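Local coordinates for regulatory protein (Bacillus megaterium, PDB 4UA1) that probably binds the mer operator as a dimer, repressing mercury-resistance genes until a mercury(II) ion turns it into a transcriptional activator, at residues Met108-Arg113 / Ile126-Lys131; His50-Met55 / Asn63-Leu68; Gly70-Asp75 / Arg80-Phe85; Leu25-Glu30 / Gln43-Arg48. All blocks are in the same frame, centred on the assembly; numbering follows the deposited sequence.

From the N terminus the four contacts come in series; none nests within or crosses another. Contact 4 comes first and closes the loop between helix 18-22 and helix 44-57. Contact 2 then pairs helix 44-57 with helix 62-74, and contact 3 folds the end of helix 62-74 against the start of the long helix 78-112. These three touch one another: L25 packs on contact 2, M82 packs on F51 and L68, F85 on L68, and R48 pairs with D73. Contact 1 stands apart, its centre about 40 Å from that of contact 2, closing the loop between helix 78-112 and helix 124-130 that carries the mercury-binding C114 and C123. All four also touch the second subunit.

Contact 1: Met108-Arg113 / Ile126-Lys131; sequences MDLKER and IETLMK
L110 and T128 mark the closest passage of the two backbones, with their CA atoms 7.8 Å apart, so side chains alone bridge the gap between the last turns of helix 78-112 and the short C-terminal helix 124-130. L110 is the hub on its side. With CG anti to the carbonyl carbon (chi1 -79°), the branches face helix 124-130 and divide the work: CD2 rests 3.8 Å from T128 CG2, while CD1 reaches 4.0 Å to L129 CD2, the leucines meeting at about a right angle. T128 thus gives its methyl to the apolar side and its hydroxyl to the polar side, where R113 arrives. The R113 chain bends at chi3 and lays its guanidinium across the hydroxyl, which sits over one face of the group, offset toward the rim, with T128 OG1 3.2 Å from R113 NE. The angle is too poor for a hydrogen bond; OG1 instead bonds to the backbone O of P124, one turn back in its own helix. Between the two segments runs the loop carrying C114 and C123, the cysteines that bind mercury in this model, so the contact closes the metal-binding loop of a MerR regulator at the end of its long dimerisation helix. The R113 side chain is about 7 Å from a mercury ion. The second subunit covers the apolar side: L58 of that subunit packs on L110, and R54 of that subunit hydrogen-bonds to the backbone O of L129.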
# COMPACT_ATOMS: atom_id res chain seq x y z
N MET B 108 -7.35 -15.89 -10.08
CA MET B 108 -8.43 -16.72 -10.57
C MET B 108 -7.93 -17.75 -11.61
O MET B 108 -8.21 -18.96 -11.52
CB MET B 108 -9.51 -15.83 -11.18
CG MET B 108 -10.25 -14.90 -10.19
SD MET B 108 -11.45 -15.72 -9.11
CE MET B 108 -12.53 -16.51 -10.31
N ASP B 109 -7.17 -17.28 -12.60
CA ASP B 109 -6.67 -18.18 -13.62
C ASP B 109 -5.72 -19.24 -13.05
O ASP B 109 -5.77 -20.44 -13.43
CB ASP B 109 -6.00 -17.37 -14.71
CG ASP B 109 -6.98 -16.45 -15.43
OD1 ASP B 109 -8.17 -16.86 -15.57
OD2 ASP B 109 -6.56 -15.33 -15.82
N LEU B 110 -4.86 -18.79 -12.14
CA LEU B 110 -4.01 -19.70 -11.38
C LEU B 110 -4.80 -20.82 -10.68
O LEU B 110 -4.51 -22.00 -10.88
CB LEU B 110 -3.23 -18.90 -10.36
CG LEU B 110 -2.04 -18.21 -10.99
CD1 LEU B 110 -1.45 -17.16 -10.04
CD2 LEU B 110 -1.05 -19.31 -11.35
N LYS B 111 -5.80 -20.44 -9.90
CA LYS B 111 -6.62 -21.37 -9.12
C LYS B 111 -7.47 -22.32 -10.02
O LYS B 111 -7.74 -23.47 -9.67
CB LYS B 111 -7.57 -20.57 -8.19
CG LYS B 111 -9.01 -20.48 -8.76
CD LYS B 111 -10.02 -19.86 -7.82
CE LYS B 111 -11.43 -20.42 -8.07
NZ LYS B 111 -11.98 -20.15 -9.43
N GLU B 112 -7.89 -21.82 -11.19
CA GLU B 112 -8.63 -22.61 -12.15
C GLU B 112 -7.72 -23.61 -12.81
O GLU B 112 -8.17 -24.52 -13.50
CB GLU B 112 -9.34 -21.72 -13.16
CG GLU B 112 -10.42 -20.92 -12.48
CD GLU B 112 -10.99 -19.79 -13.32
OE1 GLU B 112 -10.63 -19.70 -14.52
OE2 GLU B 112 -11.81 -19.01 -12.78
N ARG B 113 -6.41 -23.41 -12.65
CA ARG B 113 -5.50 -24.44 -13.15
C ARG B 113 -5.59 -25.76 -12.36
O ARG B 113 -5.15 -26.79 -12.87
CB ARG B 113 -4.04 -23.97 -13.18
CG ARG B 113 -3.80 -22.77 -14.09
CD ARG B 113 -2.39 -22.20 -13.96
NE ARG B 113 -1.62 -22.86 -15.00
CZ ARG B 113 -1.18 -22.26 -16.10
NH1 ARG B 113 -1.35 -20.95 -16.28
NH2 ARG B 113 -0.54 -22.98 -17.01
N ILE B 126 1.63 -23.62 -7.77
CA ILE B 126 3.02 -23.54 -7.33
C ILE B 126 3.97 -23.74 -8.50
O ILE B 126 4.94 -23.01 -8.67
CB ILE B 126 3.32 -24.57 -6.24
CG1 ILE B 126 2.46 -24.28 -5.00
CG2 ILE B 126 4.80 -24.54 -5.87
CD1 ILE B 126 2.53 -25.35 -3.92
N GLU B 127 3.66 -24.74 -9.32
CA GLU B 127 4.48 -25.00 -10.48
C GLU B 127 4.53 -23.78 -11.37
O GLU B 127 5.62 -23.39 -11.80
CB GLU B 127 3.95 -26.20 -11.24
CG GLU B 127 4.06 -27.48 -10.44
CD GLU B 127 3.35 -28.64 -11.11
OE1 GLU B 127 3.67 -29.79 -10.76
OE2 GLU B 127 2.46 -28.40 -11.96
N THR B 128 3.38 -23.13 -11.58
CA THR B 128 3.33 -21.98 -12.48
C THR B 128 4.15 -20.82 -11.95
O THR B 128 5.00 -20.27 -12.66
CB THR B 128 1.89 -21.46 -12.74
OG1 THR B 128 1.16 -22.45 -13.46
CG2 THR B 128 1.93 -20.20 -13.58
N LEU B 129 3.93 -20.50 -10.68
CA LEU B 129 4.65 -19.40 -10.04
C LEU B 129 6.14 -19.70 -9.83
O LEU B 129 6.92 -18.79 -9.55
CB LEU B 129 3.99 -19.09 -8.71
CG LEU B 129 2.58 -18.53 -8.90
CD1 LEU B 129 2.02 -18.12 -7.54
CD2 LEU B 129 2.58 -17.37 -9.89
N MET B 130 6.52 -20.97 -9.93
CA MET B 130 7.91 -21.38 -9.77
C MET B 130 8.72 -21.12 -11.02
O MET B 130 9.90 -20.82 -10.94
CB MET B 130 8.01 -22.86 -9.39
CG MET B 130 7.91 -23.08 -7.91
SD MET B 130 8.24 -24.74 -7.36
CE MET B 130 8.67 -24.37 -5.65
N LYS B 131 8.06 -21.25 -12.18
CA LYS B 131 8.72 -21.09 -13.48
C LYS B 131 8.94 -19.61 -13.78
O LYS B 131 9.22 -19.21 -14.91
CB LYS B 131 7.88 -21.75 -14.59

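Contact 2: His50-Met55 / Asn63-Leu68; sequences HFIKRM and NEIDKL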
# COMPACT_ATOMS: atom_id res chain seq x y z
N HIS B 50 -5.64 18.50 10.08
CA HIS B 50 -6.84 17.67 9.81
C HIS B 50 -6.94 17.39 8.33
O HIS B 50 -7.09 16.23 7.91
CB HIS B 50 -8.14 18.34 10.27
CG HIS B 50 -8.47 18.10 11.71
ND1 HIS B 50 -8.63 16.84 12.24
CD2 HIS B 50 -8.62 18.96 12.75
CE1 HIS B 50 -8.88 16.94 13.53
NE2 HIS B 50 -8.88 18.21 13.87
N PHE B 51 -6.85 18.47 7.56
CA PHE B 51 -6.95 18.43 6.12
C PHE B 51 -5.94 17.41 5.55
O PHE B 51 -6.28 16.54 4.73
CB PHE B 51 -6.67 19.84 5.57
CG PHE B 51 -6.79 19.95 4.07
CD1 PHE B 51 -7.76 19.24 3.38
CD2 PHE B 51 -5.92 20.75 3.36
CE1 PHE B 51 -7.87 19.34 2.00
CE2 PHE B 51 -6.02 20.86 1.98
CZ PHE B 51 -6.99 20.14 1.30
N ILE B 52 -4.70 17.48 6.03
CA ILE B 52 -3.65 16.62 5.53
C ILE B 52 -3.92 15.17 5.90
O ILE B 52 -3.84 14.26 5.05
CB ILE B 52 -2.29 17.08 6.06
CG1 ILE B 52 -1.88 18.38 5.38
CG2 ILE B 52 -1.24 16.02 5.81
CD1 ILE B 52 -0.78 19.10 6.09
N LYS B 53 -4.24 14.95 7.16
CA LYS B 53 -4.56 13.61 7.63
C LYS B 53 -5.66 12.99 6.74
O LYS B 53 -5.54 11.86 6.26
CB LYS B 53 -4.97 13.65 9.11
CG LYS B 53 -5.38 12.30 9.71
CD LYS B 53 -4.22 11.34 9.70
CE LYS B 53 -4.59 9.99 10.28
NZ LYS B 53 -3.72 8.93 9.67
N ARG B 54 -6.73 13.75 6.49
CA ARG B 54 -7.86 13.15 5.79
C ARG B 54 -7.55 12.94 4.33
O ARG B 54 -8.01 11.96 3.75
CB ARG B 54 -9.13 13.97 5.96
CG ARG B 54 -9.57 13.91 7.40
CD ARG B 54 -10.75 14.76 7.71
NE ARG B 54 -10.73 15.07 9.14
CZ ARG B 54 -11.78 15.50 9.84
NH1 ARG B 54 -12.99 15.59 9.29
NH2 ARG B 54 -11.61 15.76 11.13
N MET B 55 -6.77 13.84 3.73
CA MET B 55 -6.36 13.64 2.36
C MET B 55 -5.59 12.35 2.27
O MET B 55 -5.78 11.58 1.32
CB MET B 55 -5.53 14.82 1.83
CG MET B 55 -6.37 16.00 1.33
SD MET B 55 -5.47 17.13 0.24
CE MET B 55 -4.25 17.83 1.35
N ASN B 63 3.58 13.43 -1.17
CA ASN B 63 4.09 14.20 -2.28
C ASN B 63 3.01 14.97 -3.02
O ASN B 63 3.14 16.17 -3.25
CB ASN B 63 4.81 13.27 -3.24
CG ASN B 63 5.68 14.01 -4.19
OD1 ASN B 63 5.41 14.04 -5.39
ND2 ASN B 63 6.73 14.63 -3.67
N GLU B 64 1.94 14.26 -3.37
CA GLU B 64 0.77 14.88 -3.97
C GLU B 64 0.21 15.99 -3.09
O GLU B 64 -0.17 17.06 -3.56
CB GLU B 64 -0.30 13.83 -4.22
CG GLU B 64 0.18 12.79 -5.19
CD GLU B 64 -0.86 11.74 -5.55
OE1 GLU B 64 -1.72 11.39 -4.70
OE2 GLU B 64 -0.76 11.24 -6.70
N ILE B 65 0.18 15.73 -1.79
CA ILE B 65 -0.35 16.71 -0.85
C ILE B 65 0.53 17.95 -0.83
O ILE B 65 0.02 19.08 -0.74
CB ILE B 65 -0.47 16.07 0.53
CG1 ILE B 65 -1.63 15.05 0.52
CG2 ILE B 65 -0.65 17.13 1.60
CD1 ILE B 65 -1.78 14.26 1.79
N ASP B 66 1.83 17.75 -0.97
CA ASP B 66 2.82 18.82 -1.06
C ASP B 66 2.54 19.74 -2.25
O ASP B 66 2.49 20.99 -2.13
CB ASP B 66 4.22 18.21 -1.20
CG ASP B 66 5.33 19.18 -0.93
OD1 ASP B 66 5.16 20.39 -1.17
OD2 ASP B 66 6.42 18.73 -0.52
N LYS B 67 2.40 19.11 -3.42
CA LYS B 67 2.11 19.86 -4.64
C LYS B 67 0.80 20.63 -4.49
O LYS B 67 0.77 21.87 -4.59
CB LYS B 67 2.06 18.91 -5.84
N LEU B 68 -0.26 19.89 -4.18
CA LEU B 68 -1.60 20.43 -4.04
C LEU B 68 -1.60 21.64 -3.14
O LEU B 68 -2.15 22.68 -3.50
CB LEU B 68 -2.55 19.35 -3.48
CG LEU B 68 -4.00 19.64 -3.08
CD1 LEU B 68 -4.84 18.36 -3.04
CD2 LEU B 68 -4.09 20.32 -1.71
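M55 comes to I65 and L68 by a chain that runs out nearly straight at chi2 and then turns at chi3 (-66°), which folds CE back over the ring of F51. That methyl stands 3.5 Å above one face of the ring, toward its rim, and the same methyl also meets I65. F51 itself has CG anti to the backbone N (chi1 -178°), a setting that carries its CZ to 4.2 Å from L68 CD2, the two side chains meeting at a slant. From helix 62-74, I65 is directed toward helix 44-57 and spreads its branches: CG2 meets M55 CE at 3.7 Å and I52 CG1 at 4.2 Å, while CD1 lies against M55 CB and passes 3.9 Å from the backbone O of I52. L68 meets M55 tip to tip, with L68 CD1 3.6 Å from M55 SD. No hydrogen bond joins the segments; the side chains that meet are all apolar, and every residue that touches is buried. The axes of the two short segments approach to 10.7 Å at an angle of 136°, about halfway between perpendicular and antiparallel, as suits the helical hairpin that follows the first wing in the MerR DNA-binding domain. F60, in the connecting turn, closes one end of this core against M55, I65 and L68. Helix 78-112 packs on it through M82, on F51, M55 and L68, and F85, on L68, while L129 of the second subunit covers F51, R54 and M55, so the hairpin is covered both by its own long helix and by the partner's C-terminal helix.

Contact 3: Gly70-Asp75 / Arg80-Phe85; sequences GVVDRD and RDMYDF
The apolar part of this contact belongs to V71, V72, F85 and M82. V71 meets the F85 ring at its edge, where V71 CB lies in the ring plane and V71 CG1 is 3.8 Å from F85 CE2. The methyl CG1 also touches the D81 carboxylate, 3.5 Å from D81 OD2. One residue on, V72 slides past D81 in the opposite direction, and its CG2 looks toward M82 SD at the longer distance of 4.4 Å. The polar part gathers at the end of helix 62-74. D75, the first residue to leave helical geometry there, sets its carboxylate across that of D81, the planes 48° apart and D75 OD2 2.8 Å from D81 OD2. R80 comes alongside, bound to D81 OD1 through NH2 in a salt bridge of 3.6 Å, with OD1 at the edge of the guanidinium and in its plane; D75 itself is beyond salt-bridge range. K78 NZ hydrogen-bonds to the backbone oxygens of both V72 and D75. The two helix segments run almost antiparallel, 161° between directions, across a short turn. This is the bend from the DNA-binding domain of a MerR regulator into its dimerisation helix, here beside the mercury site formed by C114 and C123 of the second subunit, with the M82 side chain about 5 Å from a bound ion.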
# COMPACT_ATOMS: atom_id res chain seq x y z
N GLY B 70 0.87 23.59 -2.38
CA GLY B 70 1.56 24.71 -3.02
C GLY B 70 0.65 25.49 -3.95
O GLY B 70 0.58 26.74 -3.91
N VAL B 71 -0.04 24.74 -4.80
CA VAL B 71 -0.97 25.32 -5.77
C VAL B 71 -2.13 26.06 -5.09
O VAL B 71 -2.35 27.24 -5.36
CB VAL B 71 -1.51 24.22 -6.72
CG1 VAL B 71 -2.53 24.77 -7.67
CG2 VAL B 71 -0.35 23.62 -7.50
N VAL B 72 -2.85 25.39 -4.20
CA VAL B 72 -4.00 26.04 -3.58
C VAL B 72 -3.55 27.27 -2.81
O VAL B 72 -4.15 28.34 -2.93
CB VAL B 72 -4.77 25.10 -2.61
CG1 VAL B 72 -5.95 25.85 -1.99
CG2 VAL B 72 -5.25 23.84 -3.32
N ASP B 73 -2.45 27.16 -2.07
CA ASP B 73 -1.95 28.31 -1.32
C ASP B 73 -1.58 29.48 -2.23
O ASP B 73 -1.76 30.63 -1.85
CB ASP B 73 -0.73 27.93 -0.47
CG ASP B 73 -1.10 27.04 0.72
OD1 ASP B 73 -2.30 26.96 1.07
OD2 ASP B 73 -0.18 26.39 1.29
N ARG B 74 -1.07 29.22 -3.43
CA ARG B 74 -0.67 30.39 -4.22
C ARG B 74 -1.70 30.93 -5.23
O ARG B 74 -1.44 31.95 -5.86
CB ARG B 74 0.64 30.06 -4.92
CG ARG B 74 1.75 29.84 -3.89
CD ARG B 74 3.12 29.60 -4.49
NE ARG B 74 3.87 28.72 -3.59
CZ ARG B 74 4.99 28.07 -3.93
NH1 ARG B 74 5.51 28.21 -5.14
NH2 ARG B 74 5.60 27.29 -3.04
N ASP B 75 -2.89 30.36 -5.31
CA ASP B 75 -3.80 30.69 -6.41
C ASP B 75 -5.03 31.47 -5.99
O ASP B 75 -5.45 31.43 -4.84
CB ASP B 75 -4.28 29.43 -7.15
CG ASP B 75 -3.30 28.96 -8.24
OD1 ASP B 75 -2.30 29.67 -8.52
OD2 ASP B 75 -3.53 27.89 -8.84
N ARG B 80 -11.53 25.97 -7.43
CA ARG B 80 -11.31 25.30 -8.71
C ARG B 80 -10.12 24.32 -8.64
O ARG B 80 -10.20 23.19 -9.14
CB ARG B 80 -11.09 26.33 -9.82
CG ARG B 80 -10.82 25.73 -11.20
CD ARG B 80 -10.20 26.76 -12.12
NE ARG B 80 -8.86 27.09 -11.65
CZ ARG B 80 -8.14 28.14 -12.05
NH1 ARG B 80 -8.65 28.97 -12.95
NH2 ARG B 80 -6.92 28.35 -11.55
N ASP B 81 -9.03 24.77 -8.01
CA ASP B 81 -7.83 23.96 -7.88
C ASP B 81 -8.16 22.67 -7.18
O ASP B 81 -7.87 21.58 -7.66
CB ASP B 81 -6.74 24.69 -7.08
CG ASP B 81 -6.06 25.80 -7.87
OD1 ASP B 81 -6.14 25.82 -9.12
OD2 ASP B 81 -5.44 26.66 -7.22
N MET B 82 -8.79 22.82 -6.04
CA MET B 82 -9.07 21.69 -5.20
C MET B 82 -10.02 20.71 -5.90
O MET B 82 -9.86 19.49 -5.81
CB MET B 82 -9.64 22.16 -3.88
CG MET B 82 -9.59 21.07 -2.85
SD MET B 82 -7.93 20.45 -2.64
CE MET B 82 -8.32 18.87 -1.90
N TYR B 83 -10.99 21.26 -6.64
CA TYR B 83 -11.92 20.49 -7.44
C TYR B 83 -11.20 19.60 -8.45
O TYR B 83 -11.46 18.38 -8.56
CB TYR B 83 -12.89 21.45 -8.12
CG TYR B 83 -13.94 20.85 -9.03
CD1 TYR B 83 -15.06 20.22 -8.50
CD2 TYR B 83 -13.86 21.00 -10.41
CE1 TYR B 83 -16.04 19.70 -9.34
CE2 TYR B 83 -14.83 20.49 -11.25
CZ TYR B 83 -15.92 19.85 -10.71
OH TYR B 83 -16.91 19.35 -11.55
N ASP B 84 -10.31 20.25 -9.20
CA ASP B 84 -9.44 19.57 -10.17
C ASP B 84 -8.60 18.44 -9.57
O ASP B 84 -8.55 17.34 -10.12
CB ASP B 84 -8.53 20.57 -10.84
CG ASP B 84 -9.26 21.43 -11.79
OD1 ASP B 84 -10.37 21.01 -12.18
OD2 ASP B 84 -8.75 22.50 -12.17
N PHE B 85 -7.90 18.74 -8.47
CA PHE B 85 -7.08 17.73 -7.82
C PHE B 85 -7.93 16.56 -7.33
O PHE B 85 -7.51 15.42 -7.41
CB PHE B 85 -6.28 18.32 -6.66
CG PHE B 85 -5.10 19.18 -7.09
CD1 PHE B 85 -4.09 18.64 -7.88
CD2 PHE B 85 -5.00 20.51 -6.68
CE1 PHE B 85 -3.00 19.42 -8.27
CE2 PHE B 85 -3.92 21.29 -7.05
CZ PHE B 85 -2.91 20.75 -7.85

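Contact 4: Leu25-Glu30 / Gln43-Arg48; sequences LGLIPE and QQTVDR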
# COMPACT_ATOMS: atom_id res chain seq x y z
N LEU B 25 4.91 21.21 4.98
CA LEU B 25 3.47 20.95 4.98
C LEU B 25 2.77 21.65 6.14
O LEU B 25 1.73 22.31 5.97
CB LEU B 25 3.18 19.46 5.04
CG LEU B 25 3.67 18.61 3.86
CD1 LEU B 25 3.37 17.17 4.18
CD2 LEU B 25 3.04 19.04 2.55
N GLY B 26 3.33 21.49 7.33
CA GLY B 26 2.80 22.13 8.51
C GLY B 26 3.59 23.39 8.77
O GLY B 26 4.74 23.49 8.39
N LEU B 27 3.00 24.31 9.49
CA LEU B 27 3.66 25.56 9.74
C LEU B 27 4.72 25.38 10.83
O LEU B 27 4.81 24.31 11.43
CB LEU B 27 2.60 26.54 10.17
CG LEU B 27 2.86 27.98 9.91
CD1 LEU B 27 2.98 28.06 8.41
CD2 LEU B 27 1.65 28.72 10.36
N ILE B 28 5.48 26.42 11.16
CA ILE B 28 6.38 26.29 12.31
C ILE B 28 5.71 26.84 13.55
O ILE B 28 5.01 27.86 13.49
CB ILE B 28 7.76 26.96 12.05
CG1 ILE B 28 8.90 26.16 12.68
CG2 ILE B 28 7.75 28.46 12.33
CD1 ILE B 28 10.32 26.66 12.33
N PRO B 29 5.88 26.18 14.69
CA PRO B 29 5.15 26.82 15.79
C PRO B 29 5.75 28.15 16.26
O PRO B 29 6.92 28.48 16.03
CB PRO B 29 5.22 25.79 16.91
CG PRO B 29 6.44 24.97 16.60
CD PRO B 29 6.75 25.08 15.14
N GLU B 30 4.90 28.90 16.95
CA GLU B 30 5.24 30.18 17.55
C GLU B 30 5.56 30.05 19.03
O GLU B 30 4.97 29.23 19.73
CB GLU B 30 4.08 31.16 17.33
N GLN B 43 -4.17 27.18 15.53
CA GLN B 43 -5.48 26.57 15.26
C GLN B 43 -5.69 26.27 13.79
O GLN B 43 -6.34 25.30 13.42
CB GLN B 43 -6.62 27.47 15.72
CG GLN B 43 -7.54 26.89 16.79
CD GLN B 43 -8.36 25.70 16.34
OE1 GLN B 43 -8.86 25.66 15.21
NE2 GLN B 43 -8.57 24.75 17.25
N GLN B 44 -5.13 27.13 12.95
CA GLN B 44 -5.28 26.97 11.53
C GLN B 44 -4.35 25.85 11.10
O GLN B 44 -4.48 25.29 10.02
CB GLN B 44 -4.97 28.27 10.81
CG GLN B 44 -5.57 29.46 11.48
CD GLN B 44 -5.09 30.75 10.89
OE1 GLN B 44 -4.51 30.78 9.80
NE2 GLN B 44 -5.34 31.85 11.60
N THR B 45 -3.39 25.58 11.97
CA THR B 45 -2.47 24.47 11.82
C THR B 45 -3.19 23.19 12.22
O THR B 45 -2.95 22.12 11.67
CB THR B 45 -1.23 24.65 12.70
OG1 THR B 45 -0.58 25.87 12.33
CG2 THR B 45 -0.27 23.47 12.54
N VAL B 46 -4.08 23.31 13.21
CA VAL B 46 -4.90 22.18 13.62
C VAL B 46 -5.73 21.77 12.42
O VAL B 46 -5.80 20.59 12.08
CB VAL B 46 -5.80 22.53 14.81
CG1 VAL B 46 -6.82 21.42 15.07
CG2 VAL B 46 -4.95 22.81 16.03
N ASP B 47 -6.35 22.77 11.80
CA ASP B 47 -7.12 22.60 10.57
C ASP B 47 -6.29 22.05 9.40
O ASP B 47 -6.73 21.12 8.72
CB ASP B 47 -7.81 23.93 10.22
CG ASP B 47 -8.89 24.32 11.26
OD1 ASP B 47 -9.39 23.41 11.97
OD2 ASP B 47 -9.23 25.52 11.38
N ARG B 48 -5.10 22.62 9.17
CA ARG B 48 -4.27 22.17 8.06
C ARG B 48 -3.86 20.72 8.27
O ARG B 48 -3.78 19.93 7.33
CB ARG B 48 -3.04 23.05 7.88
CG ARG B 48 -2.22 22.61 6.68
CD ARG B 48 -1.18 23.62 6.28
NE ARG B 48 -1.75 24.55 5.31
CZ ARG B 48 -1.21 24.86 4.14
NH1 ARG B 48 -0.05 24.35 3.77
NH2 ARG B 48 -1.83 25.73 3.35
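L25 and R48 carry the tight end of this contact, which lies at the base of the first wing in the winged helix-turn-helix domain of MerR regulators, where the chain leaves helix 18-22 and later returns as helix 44-57. Here the backbone O of L25 comes up to the R48 side chain, whose CG is anti to the backbone N (chi1 -177°) and whose chain bends at chi3 so that the guanidinium turns its edge to the carbonyl. The oxygen lies in the guanidinium plane, and L25 O is also 3.2 Å from R48 CD. R48 is held more firmly by D73, which pairs with its NH2 in a salt bridge, so R48 links helix 44-57 firmly to helix 62-74 and the loop only weakly. The L25 side chain turns to that helix too, packing on L62, D66 and L69. The other end is looser. L27 and T45 mark the closest approach of the backbones, their CA atoms 6.6 Å apart, and their side chains cross at about a right angle with L27 CB 3.9 Å from T45 OG1. L27 is exposed, I28 points away, and the chain continues into the wing, where E30 is joined to R39 by backbone hydrogen bonds. All told the two segments bury 154 Å², and the single hydrogen bond between them is weak but straight, R48 NH1 to L25 O at 3.5 Å with an N-H...O angle of 175°.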